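Local coordinates for De novo designed switch protein caging a hemagglutinin binder (sCageHA267_1S) (Synthetic construct, PDB 7CBC) that cages a hemagglutinin binder within a de novo designed helical switch, an arrangement built for modular biosensors and probably opened by a triggering partner, at residues Ser2-Lys7 / Glu91-Ser96; Ala25-Met30 / Arg219-Ala224; Ala31-Leu36 / Asp62-Ile67. All blocks are in the same frame, centred on the assembly; numbering follows the deposited sequence.

Contact 1: Ser2-Lys7 / Glu91-Ser96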
loop_
_atom_site.group_PDB
_atom_site.type_symbol
_atom_site.label_atom_id
_atom_site.label_comp_id
_atom_site.label_asym_id
_atom_site.label_seq_id
_atom_site.Cartn_x
_atom_site.Cartn_y
_atom_site.Cartn_z
ATOM N N SER A 2 -27.248 -10.034 -14.027
ATOM C CA SER A 2 -27.673 -8.708 -14.474
ATOM C C SER A 2 -26.490 -8.047 -15.156
ATOM O O SER A 2 -25.361 -8.162 -14.667
ATOM C CB SER A 2 -28.137 -7.809 -13.325
ATOM O OG SER A 2 -28.021 -6.440 -13.685
ATOM N N GLU A 3 -26.718 -7.331 -16.257
ATOM C CA GLU A 3 -25.587 -6.633 -16.862
ATOM C C GLU A 3 -25.066 -5.513 -15.966
ATOM O O GLU A 3 -23.864 -5.213 -15.989
ATOM C CB GLU A 3 -25.959 -6.087 -18.238
ATOM C CG GLU A 3 -24.728 -5.845 -19.109
ATOM C CD GLU A 3 -23.784 -7.040 -19.117
ATOM O OE1 GLU A 3 -24.259 -8.181 -19.326
ATOM O OE2 GLU A 3 -22.568 -6.836 -18.903
ATOM N N LEU A 4 -25.937 -4.890 -15.167
ATOM C CA LEU A 4 -25.490 -3.821 -14.285
ATOM C C LEU A 4 -24.724 -4.377 -13.090
ATOM O O LEU A 4 -23.780 -3.748 -12.604
ATOM C CB LEU A 4 -26.674 -2.988 -13.823
ATOM C CG LEU A 4 -26.877 -1.662 -14.557
ATOM C CD1 LEU A 4 -26.761 -1.832 -16.063
ATOM C CD2 LEU A 4 -28.199 -1.029 -14.185
ATOM N N ALA A 5 -25.116 -5.552 -12.602
ATOM C CA ALA A 5 -24.347 -6.184 -11.540
ATOM C C ALA A 5 -22.966 -6.592 -12.034
ATOM O O ALA A 5 -21.977 -6.466 -11.302
ATOM C CB ALA A 5 -25.099 -7.390 -10.987
ATOM N N ARG A 6 -22.879 -7.097 -13.269
ATOM C CA ARG A 6 -21.581 -7.492 -13.804
ATOM C C ARG A 6 -20.683 -6.290 -14.004
ATOM O O ARG A 6 -19.458 -6.398 -13.902
ATOM C CB ARG A 6 -21.747 -8.219 -15.133
ATOM C CG ARG A 6 -22.441 -9.530 -15.015
ATOM C CD ARG A 6 -22.495 -10.245 -16.358
ATOM N NE ARG A 6 -21.668 -11.435 -16.283
ATOM C CZ ARG A 6 -22.127 -12.620 -15.890
ATOM N NH1 ARG A 6 -23.404 -12.761 -15.545
ATOM N NH2 ARG A 6 -21.312 -13.664 -15.829
ATOM N N LYS A 7 -21.275 -5.146 -14.308
ATOM C CA LYS A 7 -20.490 -3.945 -14.515
ATOM C C LYS A 7 -19.928 -3.442 -13.192
ATOM O O LYS A 7 -18.759 -3.056 -13.121
ATOM C CB LYS A 7 -21.366 -2.923 -15.256
ATOM C CG LYS A 7 -20.978 -1.449 -15.293
ATOM C CD LYS A 7 -19.496 -1.114 -15.112
ATOM C CE LYS A 7 -18.500 -1.719 -16.079
ATOM N NZ LYS A 7 -17.136 -1.445 -15.550
ATOM N N GLU A 91 -20.982 5.275 -16.996
ATOM C CA GLU A 91 -21.609 5.416 -18.307
ATOM C C GLU A 91 -22.722 4.393 -18.500
ATOM O O GLU A 91 -23.734 4.677 -19.154
ATOM C CB GLU A 91 -20.557 5.271 -19.412
ATOM C CG GLU A 91 -21.058 5.601 -20.825
ATOM C CD GLU A 91 -21.623 4.396 -21.598
ATOM O OE1 GLU A 91 -21.920 3.341 -20.991
ATOM O OE2 GLU A 91 -21.771 4.513 -22.835
ATOM N N ALA A 92 -22.539 3.184 -17.971
ATOM C CA ALA A 92 -23.607 2.198 -18.047
ATOM C C ALA A 92 -24.637 2.391 -16.939
ATOM O O ALA A 92 -25.832 2.175 -17.171
ATOM C CB ALA A 92 -23.025 0.784 -17.994
ATOM N N ILE A 93 -24.206 2.827 -15.750
ATOM C CA ILE A 93 -25.106 2.892 -14.596
ATOM C C ILE A 93 -25.949 4.165 -14.632
ATOM O O ILE A 93 -27.179 4.114 -14.492
ATOM C CB ILE A 93 -24.313 2.788 -13.276
ATOM C CG1 ILE A 93 -23.845 1.359 -12.984
ATOM C CG2 ILE A 93 -25.125 3.324 -12.100
ATOM C CD1 ILE A 93 -24.180 0.346 -14.039
ATOM N N SER A 94 -25.302 5.321 -14.826
ATOM C CA SER A 94 -25.996 6.602 -14.676
ATOM C C SER A 94 -27.228 6.705 -15.563
ATOM O O SER A 94 -28.234 7.303 -15.166
ATOM C CB SER A 94 -25.042 7.760 -14.969
ATOM O OG SER A 94 -24.386 8.177 -13.790
ATOM N N GLY A 95 -27.174 6.130 -16.762
ATOM C CA GLY A 95 -28.278 6.260 -17.686
ATOM C C GLY A 95 -29.313 5.164 -17.635
ATOM O O GLY A 95 -30.241 5.169 -18.448
ATOM N N SER A 96 -29.191 4.216 -16.707
ATOM C CA SER A 96 -30.099 3.077 -16.656
ATOM C C SER A 96 -31.286 3.305 -15.731
ATOM O O SER A 96 -32.262 2.543 -15.797
ATOM C CB SER A 96 -29.348 1.824 -16.199
ATOM O OG SER A 96 -28.932 1.961 -14.849
#
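L4 meets I93 and S96 without any ring or charged plane between them, and the flat group that shapes the meeting is the peptide carbonyl of I93. At its oxygen, S96 OG donates a 2.8 Å hydrogen bond to I93 O from a position tilted 16° from the carbonyl plane, while S96 N donates a second bond to the same atom. S96 thus returns to I93 O with both its backbone and its hydroxyl, closing a turn at the end of the segment. The setting is one end of an antiparallel helical hairpin in a six-helix bundle, where the start of helix 3-46 lies against the far end of its neighbour. S2 forms the N-cap there: its OG accepts from A5 N at 3.2 Å and, weakly, from L4 N. Between the two segments the contact is apolar. I93 CD1 lies 3.4 Å from L4 CG, tighter than usual for two carbons; with I93 chi2 at 3°, CD1 nearly eclipses CA, an unusual torsion that suggests strain or an uncertain placement. A101 of helix 99-142 touches both L4 and I93. K7 contributes only hydrocarbon, its CG 3.9 Å from I93 CD1 and 4.1 Å from A92 CB; a kink at chi3 (58°) turns the chain away, and NZ forms a salt bridge with E10. The CD2 methyl of L4 packs on S96, 3.7 Å from S96 CB.

Contact 2: Ala25-Met30 / Arg219-Ala224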
loop_
_atom_site.group_PDB
_atom_site.type_symbol
_atom_site.label_atom_id
_atom_site.label_comp_id
_atom_site.label_asym_id
_atom_site.label_seq_id
_atom_site.Cartn_x
_atom_site.Cartn_y
_atom_site.Cartn_z
ATOM N N ALA A 25 4.173 -0.521 -6.312
ATOM C CA ALA A 25 5.036 0.621 -6.610
ATOM C C ALA A 25 5.514 1.328 -5.339
ATOM O O ALA A 25 6.685 1.707 -5.231
ATOM C CB ALA A 25 4.291 1.602 -7.509
ATOM N N LEU A 26 4.602 1.558 -4.387
ATOM C CA LEU A 26 4.967 2.186 -3.124
ATOM C C LEU A 26 5.952 1.329 -2.345
ATOM O O LEU A 26 6.878 1.851 -1.713
ATOM C CB LEU A 26 3.721 2.449 -2.293
ATOM C CG LEU A 26 2.836 3.544 -2.889
ATOM C CD1 LEU A 26 1.608 3.774 -2.019
ATOM C CD2 LEU A 26 3.637 4.819 -3.039
ATOM N N LEU A 27 5.769 0.009 -2.382
ATOM C CA LEU A 27 6.750 -0.896 -1.798
ATOM C C LEU A 27 8.108 -0.753 -2.479
ATOM O O LEU A 27 9.143 -0.676 -1.808
ATOM C CB LEU A 27 6.251 -2.333 -1.902
ATOM C CG LEU A 27 7.172 -3.330 -1.216
ATOM C CD1 LEU A 27 7.075 -3.121 0.283
ATOM C CD2 LEU A 27 6.794 -4.747 -1.595
ATOM N N GLU A 28 8.122 -0.735 -3.814
ATOM C CA GLU A 28 9.366 -0.556 -4.551
ATOM C C GLU A 28 10.069 0.729 -4.121
ATOM O O GLU A 28 11.253 0.714 -3.778
ATOM C CB GLU A 28 9.090 -0.542 -6.052
ATOM C CG GLU A 28 10.329 -0.722 -6.935
ATOM C CD GLU A 28 11.095 0.584 -7.202
ATOM O OE1 GLU A 28 10.494 1.680 -7.087
ATOM O OE2 GLU A 28 12.307 0.510 -7.524
ATOM N N ALA A 29 9.341 1.850 -4.131
ATOM C CA ALA A 29 9.921 3.130 -3.756
ATOM C C ALA A 29 10.449 3.110 -2.334
ATOM O O ALA A 29 11.458 3.758 -2.039
ATOM C CB ALA A 29 8.883 4.237 -3.910
HETATM N N MSE A 30 9.777 2.388 -1.442
HETATM C CA MSE A 30 10.224 2.259 -0.064
HETATM C C MSE A 30 11.485 1.401 -0.015
HETATM O O MSE A 30 12.383 1.645 0.792
HETATM C CB MSE A 30 9.107 1.658 0.815
HETATM C CG MSE A 30 9.494 1.507 2.293
HETATM SE SE MSE A 30 8.292 0.299 3.264
HETATM C CE MSE A 30 9.024 -1.406 2.653
ATOM N N ARG A 219 -1.971 -1.846 5.216
ATOM C CA ARG A 219 -1.414 -2.349 6.464
ATOM C C ARG A 219 -0.083 -3.041 6.226
ATOM O O ARG A 219 0.880 -2.808 6.965
ATOM C CB ARG A 219 -2.394 -3.301 7.146
ATOM C CG ARG A 219 -3.598 -2.610 7.788
ATOM C CD ARG A 219 -4.287 -3.553 8.770
ATOM N NE ARG A 219 -5.688 -3.214 8.969
ATOM C CZ ARG A 219 -6.649 -3.536 8.111
ATOM N NH1 ARG A 219 -6.355 -4.191 6.997
ATOM N NH2 ARG A 219 -7.898 -3.184 8.358
ATOM N N GLU A 220 -0.005 -3.887 5.195
ATOM C CA GLU A 220 1.247 -4.572 4.887
ATOM C C GLU A 220 2.364 -3.580 4.592
ATOM O O GLU A 220 3.513 -3.780 5.008
ATOM C CB GLU A 220 1.050 -5.536 3.717
ATOM C CG GLU A 220 0.731 -6.968 4.146
ATOM C CD GLU A 220 -0.069 -7.755 3.113
ATOM O OE1 GLU A 220 -0.053 -7.376 1.920
ATOM O OE2 GLU A 220 -0.717 -8.765 3.496
ATOM N N LEU A 221 2.047 -2.501 3.882
ATOM C CA LEU A 221 3.042 -1.472 3.626
ATOM C C LEU A 221 3.466 -0.787 4.918
ATOM O O LEU A 221 4.652 -0.521 5.125
ATOM C CB LEU A 221 2.481 -0.454 2.642
ATOM C CG LEU A 221 2.339 -0.922 1.191
ATOM C CD1 LEU A 221 1.480 0.053 0.453
ATOM C CD2 LEU A 221 3.708 -1.010 0.535
ATOM N N LEU A 222 2.510 -0.485 5.798
ATOM C CA LEU A 222 2.853 0.234 7.019
ATOM C C LEU A 222 3.661 -0.639 7.971
ATOM O O LEU A 222 4.589 -0.153 8.631
ATOM C CB LEU A 222 1.596 0.748 7.715
ATOM C CG LEU A 222 1.959 1.498 9.000
ATOM C CD1 LEU A 222 2.952 2.589 8.689
ATOM C CD2 LEU A 222 0.751 2.091 9.660
ATOM N N ARG A 223 3.327 -1.928 8.067
ATOM C CA ARG A 223 4.122 -2.810 8.917
ATOM C C ARG A 223 5.557 -2.899 8.426
ATOM O O ARG A 223 6.494 -2.896 9.229
ATOM C CB ARG A 223 3.490 -4.196 8.986
ATOM C CG ARG A 223 2.238 -4.217 9.840
ATOM C CD ARG A 223 1.806 -5.633 10.185
ATOM N NE ARG A 223 1.364 -6.352 9.002
ATOM C CZ ARG A 223 0.092 -6.477 8.636
ATOM N NH1 ARG A 223 -0.871 -5.928 9.365
ATOM N NH2 ARG A 223 -0.213 -7.146 7.534
ATOM N N ALA A 224 5.751 -2.985 7.110
ATOM C CA ALA A 224 7.104 -3.009 6.571
ATOM C C ALA A 224 7.826 -1.698 6.840
ATOM O O ALA A 224 9.024 -1.697 7.162
ATOM C CB ALA A 224 7.063 -3.295 5.073
#
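L221 reaches across toward L27 with its CD2 methyl, and the two leucines cross obliquely instead of lying side by side. That methyl settles against the backbone as much as the side chain, 3.7 Å from L27 N and 3.8 Å from L27 CB. L27 has its CG anti to the backbone N (chi1 -176°), which sends the fork along the helix flank, with CD1 4.0 Å from L221 CD2; that methyl therefore meets the base and one branch of L27 together. The second methyl of L221 serves the neighbouring position, CD1 approaching L26 CB at 4.3 Å. One forked side chain is in this way shared between two consecutive residues. The helices concerned, 3-46 and 195-239, run parallel in the designed six-helix bundle: their local axes are inclined by 9° and come within 10.6 Å, a spacing at which side chains fill the gap and no hydrogen bond joins the segments. Helix 50-93 borders one flank, with A71 touching L26, and helix 245-268 another, where A266 meets L27 and I262 meets A224. One turn on from L26, M30, present as selenomethionine, points its chain across and bends at the last torsion (chi3 79°). The bend brings CE to 3.6 Å from A224 CB, the small alanine accepting the methyl. M30 SE passes over the backbone on the way, 4.2 Å from L221 O, and the residue also packs on L225 and L228 further along the opposing helix.

Contact 3: Ala31-Leu36 / Asp62-Ile67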
loop_
_atom_site.group_PDB
_atom_site.type_symbol
_atom_site.label_atom_id
_atom_site.label_comp_id
_atom_site.label_asym_id
_atom_site.label_seq_id
_atom_site.Cartn_x
_atom_site.Cartn_y
_atom_site.Cartn_z
ATOM N N ALA A 31 11.563 0.407 -0.906
ATOM C CA ALA A 31 12.798 -0.363 -1.019
ATOM C C ALA A 31 13.946 0.514 -1.501
ATOM O O ALA A 31 15.064 0.431 -0.973
ATOM C CB ALA A 31 12.605 -1.553 -1.953
ATOM N N ARG A 32 13.688 1.382 -2.484
ATOM C CA ARG A 32 14.739 2.274 -2.964
ATOM C C ARG A 32 15.180 3.240 -1.876
ATOM O O ARG A 32 16.383 3.423 -1.660
ATOM C CB ARG A 32 14.286 3.049 -4.199
ATOM C CG ARG A 32 13.736 2.198 -5.335
ATOM C CD ARG A 32 14.814 1.489 -6.132
ATOM N NE ARG A 32 15.417 0.394 -5.383
ATOM C CZ ARG A 32 14.906 -0.827 -5.281
ATOM N NH1 ARG A 32 13.760 -1.142 -5.891
ATOM N NH2 ARG A 32 15.545 -1.739 -4.563
ATOM N N LEU A 33 14.224 3.873 -1.181
ATOM C CA LEU A 33 14.579 4.806 -0.106
ATOM C C LEU A 33 15.452 4.135 0.947
ATOM O O LEU A 33 16.454 4.703 1.405
ATOM C CB LEU A 33 13.321 5.365 0.552
ATOM C CG LEU A 33 12.474 6.378 -0.207
ATOM C CD1 LEU A 33 11.191 6.664 0.565
ATOM C CD2 LEU A 33 13.252 7.660 -0.460
ATOM N N GLN A 34 15.056 2.932 1.372
ATOM C CA GLN A 34 15.838 2.187 2.354
ATOM C C GLN A 34 17.237 1.899 1.836
ATOM O O GLN A 34 18.225 2.015 2.574
ATOM C CB GLN A 34 15.129 0.875 2.694
ATOM C CG GLN A 34 15.871 0.016 3.695
ATOM C CD GLN A 34 15.851 0.612 5.082
ATOM O OE1 GLN A 34 15.386 1.737 5.288
ATOM N NE2 GLN A 34 16.332 -0.150 6.054
ATOM N N GLU A 35 17.331 1.504 0.568
ATOM C CA GLU A 35 18.620 1.234 -0.052
ATOM C C GLU A 35 19.534 2.451 0.036
ATOM O O GLU A 35 20.732 2.320 0.325
ATOM C CB GLU A 35 18.391 0.807 -1.502
ATOM C CG GLU A 35 19.594 0.197 -2.160
ATOM C CD GLU A 35 19.290 -0.392 -3.517
ATOM O OE1 GLU A 35 18.085 -0.494 -3.896
ATOM O OE2 GLU A 35 20.274 -0.760 -4.196
ATOM N N LEU A 36 18.972 3.648 -0.173
ATOM C CA LEU A 36 19.736 4.884 -0.015
ATOM C C LEU A 36 20.126 5.124 1.436
ATOM O O LEU A 36 21.260 5.527 1.724
ATOM C CB LEU A 36 18.939 6.078 -0.533
ATOM C CG LEU A 36 18.596 6.114 -2.011
ATOM C CD1 LEU A 36 18.033 7.489 -2.340
ATOM C CD2 LEU A 36 19.844 5.812 -2.844
ATOM N N ASP A 62 18.485 14.956 -2.699
ATOM C CA ASP A 62 17.909 15.091 -4.033
ATOM C C ASP A 62 17.463 13.740 -4.582
ATOM O O ASP A 62 16.395 13.640 -5.192
ATOM C CB ASP A 62 18.905 15.760 -4.982
ATOM C CG ASP A 62 19.250 17.187 -4.563
ATOM O OD1 ASP A 62 18.393 17.844 -3.924
ATOM O OD2 ASP A 62 20.378 17.649 -4.872
ATOM N N LYS A 63 18.246 12.680 -4.356
ATOM C CA LYS A 63 17.840 11.373 -4.867
ATOM C C LYS A 63 16.559 10.891 -4.187
ATOM O O LYS A 63 15.681 10.317 -4.843
ATOM C CB LYS A 63 18.966 10.354 -4.689
ATOM C CG LYS A 63 19.076 9.315 -5.823
ATOM C CD LYS A 63 17.903 8.307 -5.844
ATOM C CE LYS A 63 17.916 7.391 -7.090
ATOM N NZ LYS A 63 17.079 6.136 -6.966
ATOM N N SER A 64 16.430 11.128 -2.880
ATOM C CA SER A 64 15.222 10.740 -2.160
ATOM C C SER A 64 14.004 11.507 -2.654
ATOM O O SER A 64 12.922 10.925 -2.821
ATOM C CB SER A 64 15.411 10.963 -0.661
ATOM O OG SER A 64 16.446 10.134 -0.174
ATOM N N LYS A 65 14.151 12.814 -2.877
ATOM C CA LYS A 65 13.001 13.603 -3.288
ATOM C C LYS A 65 12.537 13.206 -4.681
ATOM O O LYS A 65 11.337 13.258 -4.972
ATOM C CB LYS A 65 13.319 15.100 -3.212
ATOM C CG LYS A 65 13.177 15.687 -1.793
ATOM C CD LYS A 65 14.522 15.838 -1.089
ATOM C CE LYS A 65 14.437 15.692 0.443
ATOM N NZ LYS A 65 14.155 14.295 0.914
ATOM N N GLU A 66 13.462 12.776 -5.535
ATOM C CA GLU A 66 13.071 12.262 -6.835
ATOM C C GLU A 66 12.264 10.974 -6.683
ATOM O O GLU A 66 11.207 10.821 -7.301
ATOM C CB GLU A 66 14.315 12.050 -7.701
ATOM C CG GLU A 66 14.021 11.515 -9.096
ATOM C CD GLU A 66 13.073 12.409 -9.895
ATOM O OE1 GLU A 66 12.939 13.616 -9.566
ATOM O OE2 GLU A 66 12.455 11.899 -10.856
ATOM N N ILE A 67 12.735 10.048 -5.839
ATOM C CA ILE A 67 11.977 8.829 -5.563
ATOM C C ILE A 67 10.584 9.170 -5.056
ATOM O O ILE A 67 9.586 8.584 -5.488
ATOM C CB ILE A 67 12.741 7.946 -4.558
ATOM C CG1 ILE A 67 13.939 7.284 -5.238
ATOM C CG2 ILE A 67 11.811 6.898 -3.938
ATOM C CD1 ILE A 67 14.846 6.561 -4.284
#
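Helices 3-46 and 50-93 form an antiparallel hairpin of the six-helix bundle, and here L33, L36 and I67 make its apolar seam, with local axes 10.1 Å apart and opposed at 173°. L33 and I67 run alongside one another, pointing opposite ways, L33 CG resting 3.8 Å from I67 CG2. The other branch of I67 carries CD1 to 3.6 Å from R32 CB and 3.8 Å from L36 CD1, so that I67 sits against three residues of the facing helix. Only the base of R32 joins this packing. Turns at chi2 (-77°) and chi3 (72°) double the chain back and bring the guanidinium edge to E35, NE and NH2 both donating to OE1 in the guanidinium plane, while NH1 makes a salt bridge with E28. With an alanine here CB could still face I67, but the carboxylates of E35 and E28 would probably be left without their shared positive partner. S64, buried beside L33, has its hydroxyl bonded to V60 O and Q130 NE2. At the outer margin L36 lies square across the K63 chain, its CD1 methyl 3.6 Å from K63 CD.

In the fold
Helix 3-46 threads all three contacts and illustrates how one long helix can serve different neighbours along a bundle. Contacts 1 and 3 pair it with the same antiparallel partner, helix 50-93, with the chain's centre between them and their own centres about 43 Å apart; the chain between the segments of contact 1 contains both segments of contact 3. Contact 2 turns to the parallel helix 195-239, its centre about 35 Å from that of contact 1 but only about 13 Å from that of contact 3. Those last two touch directly, A29 O meeting I67 CG2 at 3.7 Å. Close to contact 1, R6 makes a cation-pi contact with Y287 of the C-terminal helical domain, probably the caged binder.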